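Local structure of Lin2004 protein (Listeria innocua, 2HUJ) at residues 86-89 with 90-94; 117-120 with 121-125; 55-58 with 59-63. The protein is of unknown function but adopts a four-helical bundle fold and belongs to the DUF1798 family of bacterial proteins. All blocks are in the same frame, centred on the assembly; numbering follows the deposited sequence.

Contact 1. Residues 86-89 with 90-94; sequences LGEL and QLRQA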
loop_
_atom_site.group_PDB
_atom_site.type_symbol
_atom_site.label_atom_id
_atom_site.label_comp_id
_atom_site.label_asym_id
_atom_site.label_seq_id
_atom_site.Cartn_x
_atom_site.Cartn_y
_atom_site.Cartn_z
ATOM N N LEU A 86 -13.521 -5.493 9.123
ATOM C CA LEU A 86 -12.472 -4.518 8.793
ATOM C C LEU A 86 -12.656 -3.229 9.554
ATOM O O LEU A 86 -13.777 -2.693 9.618
ATOM C CB LEU A 86 -12.466 -4.192 7.317
ATOM C CG LEU A 86 -11.350 -3.298 6.781
ATOM C CD1 LEU A 86 -9.974 -3.915 6.916
ATOM C CD2 LEU A 86 -11.646 -3.045 5.322
ATOM N N GLY A 87 -11.556 -2.773 10.149
ATOM C CA GLY A 87 -11.544 -1.524 10.891
ATOM C C GLY A 87 -10.324 -0.654 10.656
ATOM O O GLY A 87 -9.472 -0.915 9.805
ATOM N N GLU A 88 -10.234 0.397 11.468
ATOM C CA GLU A 88 -9.242 1.437 11.287
ATOM C C GLU A 88 -7.796 0.951 11.449
ATOM O O GLU A 88 -6.944 1.275 10.645
ATOM C CB GLU A 88 -9.510 2.551 12.310
ATOM C CG GLU A 88 -8.566 3.650 12.229
ATOM C CD GLU A 88 -9.011 4.945 12.916
ATOM O OE1 GLU A 88 -10.218 5.147 13.197
ATOM O OE2 GLU A 88 -8.099 5.740 13.180
ATOM N N LEU A 89 -7.526 0.219 12.525
ATOM C CA LEU A 89 -6.160 -0.226 12.816
ATOM C C LEU A 89 -5.644 -1.101 11.682
ATOM O O LEU A 89 -4.528 -0.947 11.249
ATOM C CB LEU A 89 -6.054 -0.937 14.156
ATOM C CG LEU A 89 -4.618 -1.340 14.528
ATOM C CD1 LEU A 89 -3.630 -0.172 14.596
ATOM C CD2 LEU A 89 -4.628 -2.114 15.827
ATOM N N GLN A 90 -6.465 -2.004 11.193
ATOM C CA GLN A 90 -6.040 -2.878 10.087
ATOM C C GLN A 90 -5.605 -2.073 8.873
ATOM O O GLN A 90 -4.611 -2.367 8.220
ATOM C CB GLN A 90 -7.219 -3.804 9.702
ATOM C CG GLN A 90 -7.470 -5.013 10.639
ATOM C CD GLN A 90 -8.892 -5.535 10.569
ATOM O OE1 GLN A 90 -9.848 -4.875 11.014
ATOM N NE2 GLN A 90 -9.058 -6.699 9.969
ATOM N N LEU A 91 -6.373 -1.039 8.549
ATOM C CA LEU A 91 -6.045 -0.201 7.411
ATOM C C LEU A 91 -4.794 0.604 7.673
ATOM O O LEU A 91 -3.955 0.739 6.780
ATOM C CB LEU A 91 -7.206 0.728 7.085
ATOM C CG LEU A 91 -8.452 0.050 6.537
ATOM C CD1 LEU A 91 -9.544 1.066 6.238
ATOM C CD2 LEU A 91 -8.075 -0.793 5.314
ATOM N N ARG A 92 -4.633 1.134 8.886
ATOM C CA ARG A 92 -3.428 1.898 9.197
ATOM C C ARG A 92 -2.172 1.031 9.127
ATOM O O ARG A 92 -1.127 1.480 8.644
ATOM C CB ARG A 92 -3.539 2.575 10.559
ATOM C CG ARG A 92 -4.543 3.722 10.615
ATOM C CD ARG A 92 -4.516 4.456 11.906
ATOM N NE ARG A 92 -5.517 5.522 11.986
ATOM C CZ ARG A 92 -5.443 6.699 11.386
ATOM N NH1 ARG A 92 -4.408 7.009 10.637
ATOM N NH2 ARG A 92 -6.444 7.569 11.523
ATOM N N GLN A 93 -2.281 -0.206 9.594
ATOM C CA GLN A 93 -1.152 -1.129 9.568
ATOM C C GLN A 93 -0.787 -1.506 8.142
ATOM O O GLN A 93 0.412 -1.570 7.812
ATOM C CB GLN A 93 -1.381 -2.352 10.479
ATOM C CG GLN A 93 -1.408 -1.976 11.926
ATOM C CD GLN A 93 -1.666 -3.148 12.799
ATOM O OE1 GLN A 93 -2.423 -4.029 12.449
ATOM N NE2 GLN A 93 -1.077 -3.155 13.940
ATOM N N ALA A 94 -1.787 -1.694 7.287
ATOM C CA ALA A 94 -1.555 -1.960 5.867
ATOM C C ALA A 94 -0.728 -0.829 5.250
ATOM O O ALA A 94 0.253 -1.078 4.502
ATOM C CB ALA A 94 -2.869 -2.154 5.126
#

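Contact 2. Residues 117-120 with 121-125; sequences DHYQ and STKYT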
loop_
_atom_site.group_PDB
_atom_site.type_symbol
_atom_site.label_atom_id
_atom_site.label_comp_id
_atom_site.label_asym_id
_atom_site.label_seq_id
_atom_site.Cartn_x
_atom_site.Cartn_y
_atom_site.Cartn_z
ATOM N N ASP A 117 6.071 -11.071 4.130
ATOM C CA ASP A 117 4.900 -11.042 5.003
ATOM C C ASP A 117 4.247 -9.674 5.039
ATOM O O ASP A 117 3.024 -9.575 5.075
ATOM C CB ASP A 117 5.233 -11.521 6.413
ATOM C CG ASP A 117 5.488 -13.033 6.501
ATOM O OD1 ASP A 117 5.185 -13.828 5.567
ATOM O OD2 ASP A 117 6.003 -13.456 7.565
ATOM N N HIS A 118 5.078 -8.632 5.015
ATOM C CA HIS A 118 4.576 -7.237 4.927
ATOM C C HIS A 118 3.933 -6.933 3.602
ATOM O O HIS A 118 2.853 -6.305 3.545
ATOM C CB HIS A 118 5.683 -6.284 5.263
ATOM C CG HIS A 118 5.961 -6.235 6.727
ATOM N ND1 HIS A 118 6.586 -7.275 7.390
ATOM C CD2 HIS A 118 5.549 -5.366 7.688
ATOM C CE1 HIS A 118 6.632 -7.001 8.689
ATOM N NE2 HIS A 118 6.011 -5.849 8.896
ATOM N N TYR A 119 4.597 -7.343 2.527
ATOM C CA TYR A 119 4.040 -7.157 1.181
ATOM C C TYR A 119 2.688 -7.862 1.060
ATOM O O TYR A 119 1.702 -7.286 0.578
ATOM C CB TYR A 119 5.031 -7.709 0.125
ATOM C CG TYR A 119 4.412 -8.026 -1.240
ATOM C CD1 TYR A 119 3.940 -7.009 -2.076
ATOM C CD2 TYR A 119 4.346 -9.325 -1.701
ATOM C CE1 TYR A 119 3.401 -7.308 -3.326
ATOM C CE2 TYR A 119 3.804 -9.624 -2.929
ATOM C CZ TYR A 119 3.317 -8.605 -3.731
ATOM O OH TYR A 119 2.780 -8.948 -4.946
ATOM N N GLN A 120 2.623 -9.118 1.483
ATOM C CA GLN A 120 1.388 -9.898 1.304
ATOM C C GLN A 120 0.254 -9.406 2.192
ATOM O O GLN A 120 -0.907 -9.372 1.760
ATOM C CB GLN A 120 1.648 -11.380 1.555
ATOM C CG GLN A 120 2.476 -11.990 0.442
ATOM C CD GLN A 120 2.600 -13.497 0.466
ATOM O OE1 GLN A 120 2.779 -14.128 1.526
ATOM N NE2 GLN A 120 2.585 -14.095 -0.735
ATOM N N SER A 121 0.575 -9.016 3.423
ATOM C CA SER A 121 -0.443 -8.526 4.349
ATOM C C SER A 121 -1.160 -7.315 3.735
ATOM O O SER A 121 -2.387 -7.244 3.712
ATOM C CB SER A 121 0.187 -8.148 5.694
ATOM O OG SER A 121 -0.782 -7.584 6.560
ATOM N N THR A 122 -0.392 -6.348 3.249
ATOM C CA THR A 122 -0.974 -5.206 2.565
ATOM C C THR A 122 -1.793 -5.577 1.360
ATOM O O THR A 122 -2.911 -5.072 1.168
ATOM C CB THR A 122 0.130 -4.210 2.162
ATOM O OG1 THR A 122 0.752 -3.723 3.359
ATOM C CG2 THR A 122 -0.468 -3.046 1.417
ATOM N N LYS A 123 -1.255 -6.476 0.550
ATOM C CA LYS A 123 -1.943 -6.894 -0.643
ATOM C C LYS A 123 -3.293 -7.516 -0.302
ATOM O O LYS A 123 -4.289 -7.211 -0.942
ATOM C CB LYS A 123 -1.080 -7.872 -1.450
ATOM C CG LYS A 123 -1.739 -8.348 -2.762
ATOM C CD LYS A 123 -0.755 -9.002 -3.773
ATOM C CE LYS A 123 -0.067 -10.242 -3.252
ATOM N NZ LYS A 123 0.768 -10.944 -4.328
ATOM N N TYR A 124 -3.318 -8.361 0.713
ATOM C CA TYR A 124 -4.552 -9.008 1.192
ATOM C C TYR A 124 -5.600 -8.012 1.648
ATOM O O TYR A 124 -6.742 -8.033 1.184
ATOM C CB TYR A 124 -4.252 -10.070 2.254
ATOM C CG TYR A 124 -3.375 -11.214 1.769
ATOM C CD1 TYR A 124 -3.247 -11.525 0.389
ATOM C CD2 TYR A 124 -2.661 -11.984 2.663
ATOM C CE1 TYR A 124 -2.402 -12.553 -0.050
ATOM C CE2 TYR A 124 -1.845 -13.031 2.241
ATOM C CZ TYR A 124 -1.714 -13.310 0.888
ATOM O OH TYR A 124 -0.887 -14.352 0.540
ATOM N N THR A 125 -5.203 -7.096 2.496
ATOM C CA THR A 125 -6.128 -6.115 3.058
ATOM C C THR A 125 -6.686 -5.203 1.967
ATOM O O THR A 125 -7.890 -4.940 1.914
ATOM C CB THR A 125 -5.421 -5.298 4.135
ATOM O OG1 THR A 125 -5.015 -6.171 5.212
ATOM C CG2 THR A 125 -6.329 -4.172 4.677
HETATM O O HOH W 1 1.876 -13.114 -3.244
#

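Contact 3. Residues 55-58 with 59-63; sequences DMKP and FVDEA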
loop_
_atom_site.group_PDB
_atom_site.type_symbol
_atom_site.label_atom_id
_atom_site.label_comp_id
_atom_site.label_asym_id
_atom_site.label_seq_id
_atom_site.Cartn_x
_atom_site.Cartn_y
_atom_site.Cartn_z
ATOM N N ASP A 55 17.137 9.195 -5.219
ATOM C CA ASP A 55 16.411 7.931 -5.409
ATOM C C ASP A 55 15.439 7.564 -4.281
ATOM O O ASP A 55 14.245 7.396 -4.525
ATOM C CB ASP A 55 17.421 6.800 -5.593
ATOM C CG ASP A 55 18.370 7.054 -6.755
ATOM O OD1 ASP A 55 17.876 7.420 -7.850
ATOM O OD2 ASP A 55 19.604 6.937 -6.581
HETATM N N MSE A 56 15.956 7.445 -3.058
HETATM C CA MSE A 56 15.142 6.974 -1.943
HETATM C C MSE A 56 14.060 7.965 -1.523
HETATM O O MSE A 56 12.895 7.566 -1.438
HETATM C CB MSE A 56 15.999 6.623 -0.721
HETATM C CG MSE A 56 15.201 6.078 0.490
HETATM SE SE MSE A 56 16.346 5.584 1.965
HETATM C CE MSE A 56 16.709 3.728 1.472
ATOM N N LYS A 57 14.425 9.209 -1.205
ATOM C CA LYS A 57 13.428 10.155 -0.688
ATOM C C LYS A 57 12.209 10.322 -1.615
ATOM O O LYS A 57 11.071 10.258 -1.157
ATOM C CB LYS A 57 14.067 11.492 -0.333
ATOM C CG LYS A 57 13.117 12.491 0.312
ATOM C CD LYS A 57 13.784 13.841 0.453
ATOM C CE LYS A 57 12.799 14.839 0.996
ATOM N NZ LYS A 57 11.766 15.221 0.006
ATOM N N PRO A 58 12.436 10.533 -2.907
ATOM C CA PRO A 58 11.297 10.668 -3.822
ATOM C C PRO A 58 10.409 9.411 -3.860
ATOM O O PRO A 58 9.192 9.513 -3.938
ATOM C CB PRO A 58 11.971 10.900 -5.172
ATOM C CG PRO A 58 13.320 11.511 -4.786
ATOM C CD PRO A 58 13.724 10.759 -3.591
ATOM N N PHE A 59 11.039 8.249 -3.814
ATOM C CA PHE A 59 10.293 6.986 -3.819
ATOM C C PHE A 59 9.457 6.863 -2.549
ATOM O O PHE A 59 8.270 6.525 -2.597
ATOM C CB PHE A 59 11.243 5.804 -3.969
ATOM C CG PHE A 59 10.550 4.478 -4.203
ATOM C CD1 PHE A 59 10.208 4.074 -5.492
ATOM C CD2 PHE A 59 10.253 3.638 -3.148
ATOM C CE1 PHE A 59 9.604 2.852 -5.727
ATOM C CE2 PHE A 59 9.636 2.391 -3.374
ATOM C CZ PHE A 59 9.304 2.000 -4.662
ATOM N N VAL A 60 10.084 7.104 -1.404
ATOM C CA VAL A 60 9.406 6.992 -0.121
ATOM C C VAL A 60 8.307 8.071 0.010
ATOM O O VAL A 60 7.203 7.791 0.486
ATOM C CB VAL A 60 10.389 7.022 1.052
ATOM C CG1 VAL A 60 9.640 7.023 2.380
ATOM C CG2 VAL A 60 11.319 5.786 0.977
ATOM N N ASP A 61 8.613 9.290 -0.441
ATOM C CA ASP A 61 7.609 10.351 -0.475
ATOM C C ASP A 61 6.366 9.986 -1.307
ATOM O O ASP A 61 5.262 10.239 -0.893
ATOM C CB ASP A 61 8.185 11.642 -1.067
ATOM C CG ASP A 61 9.134 12.396 -0.123
ATOM O OD1 ASP A 61 9.209 12.087 1.084
ATOM O OD2 ASP A 61 9.755 13.370 -0.631
ATOM N N GLU A 62 6.549 9.432 -2.492
ATOM C CA GLU A 62 5.413 9.022 -3.316
ATOM C C GLU A 62 4.601 7.910 -2.595
ATOM O O GLU A 62 3.375 7.943 -2.563
ATOM C CB GLU A 62 5.918 8.577 -4.693
ATOM C CG GLU A 62 4.952 7.765 -5.567
ATOM C CD GLU A 62 3.731 8.533 -5.980
ATOM O OE1 GLU A 62 3.721 9.785 -5.819
ATOM O OE2 GLU A 62 2.766 7.887 -6.451
ATOM N N ALA A 63 5.287 6.929 -2.005
ATOM C CA ALA A 63 4.597 5.932 -1.188
ATOM C C ALA A 63 3.762 6.540 -0.049
ATOM O O ALA A 63 2.601 6.150 0.169
ATOM C CB ALA A 63 5.597 4.904 -0.625
HETATM O O HOH W 2 9.915 14.405 2.468
#

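Contact 1. Residues 86-89 with 90-94
With CG of E88 trans to the backbone N (chi1 180°) and CG of R92 beside its own N (chi1 -70°), the two extended side chains run alongside each other, one turn apart on helix 88-104, and meet at their charged ends. OE2 of E88 accepts from NE of R92 at 2.9 Å on its anti lone pair. It also accepts from NH2 of R92 at 3.0 Å, reached from above the carboxylate plane. NE and NH2 thus grip side-on, with OE2 close to the guanidinium plane and the two planes 53° apart. E88 OE1 goes instead to N79 on helix 52-81.

From an extended chain, OE1 of Q90 reaches back to accept from the backbone N of the N-cap residue G87 at 2.8 Å in a bent bond, the donor above the plane of the amide carbonyl, while NE2 binds the carbonyl of Y85. On the inner side CD1 of L86 meets CD2 of L91 at 4.0 Å, their side chains roughly perpendicular to each other near V129 of helix 112-137.

Two donors on one oxygen probably stabilise the negative charge of E88, and the Q90 amide gives a partner to a backbone N-H just before the helix.

Contact 2. Residues 117-120 with 121-125
The hydroxyl of Y119 is held by two charged side chains: NZ of K123, one turn further along helix 112-137, donates to OH of Y119 at 2.9 Å, and E34 of helix 16-45 bonds the same oxygen. K123 gets there by bending at its third torsion (chi3 61°), which brings CE to 3.8 Å from CZ of the Y119 ring. NZ of K123 also donates to a water at 2.7 Å. That water accepts a hydrogen bond from NE2 of Q120 at 2.8 Å, so the lysine and the amide are bridged.

On the next flank Q120 and Y124 run alongside each other in the same direction, with amide and ring 34° apart. CB of Q120 makes an off-centre CH-pi contact 4.3 Å from the Y124 ring centroid. Above one face of that ring sits O of Q120, 3.1 Å from CG of Y124, and this carbonyl also accepts from the backbone N of Y124. Farther in, the Y119 ring stacks with W37.

Between an ammonium donor and a carboxylate, the Y119 hydroxyl is probably polarised, and its rotation restricted, where two helices of the bundle meet.

Contact 3. Residues 55-58 with 59-63
Close to the N-terminal end of helix 52-81, a proline inside the helix and an i to i+4 salt bridge mark one exposed flank of the four-helical bundle. NZ of K57 lies 2.8 Å from OD2 of D61 and meets it on the syn lone pair of the carboxylate. The lysine is extended as far as CE and turns only at its last torsion (chi4 -72°), which carries the ammonium over to the aspartate, and the two side chains cross at a slant. A water joins the pair from the other oxygen: it donates to OD1 of D61 at 2.8 Å and accepts a weak bond from NZ of K57. Both carboxylate oxygens are thus engaged. The backbone N of D61 also donates to O of K57 at 2.7 Å, so the two residues are tied by main chain and side chain alike.

P58 has no N-H to give to the preceding turn, and the helix is kinked there. The bond from N of F59 to O of D55 is weak at 3.4 Å, whereas N of V60 reaches O of M56 at 2.8 Å and nearly straight, with an N-H...O angle of 171°. The kinked turn therefore regains regular alpha-helical bonding within two residues of the proline.

The flank turned to helix 88-104 is largely apolar. CG of M56, a selenomethionine, lies 3.9 Å from CG2 of V60, the two side chains running alongside each other. V60 continues onto V103 of helix 88-104, and M56 packs on F50 and F106. The ring of F59 leads away from the turn before it to meet F106 edge-to-face and to touch A102, and also Q32 and N36 of helix 16-45, while E62 is paired with R65 farther along the helix.

How the contacts relate
Along the chain contact 3 comes first, on helix 52-81, followed by contact 1 at the start of helix 88-104 and contact 2 on helix 112-137. Contacts 1 and 2 touch, their centres about 12 Å apart: A94 O and T122 OG1 lie 2.9 Å apart in a probable hydrogen bond, and CD2 of L91 packs on CG2 of T125 at 3.9 Å. Contact 3 lies across the chain's centre from both, its centre about 23 Å from that of contact 1 and 20 Å from that of contact 2, without touching either. Helix 88-104 packs on helix 112-137 at contacts 1 and 2 and on helix 52-81 near contacts 1 and 3.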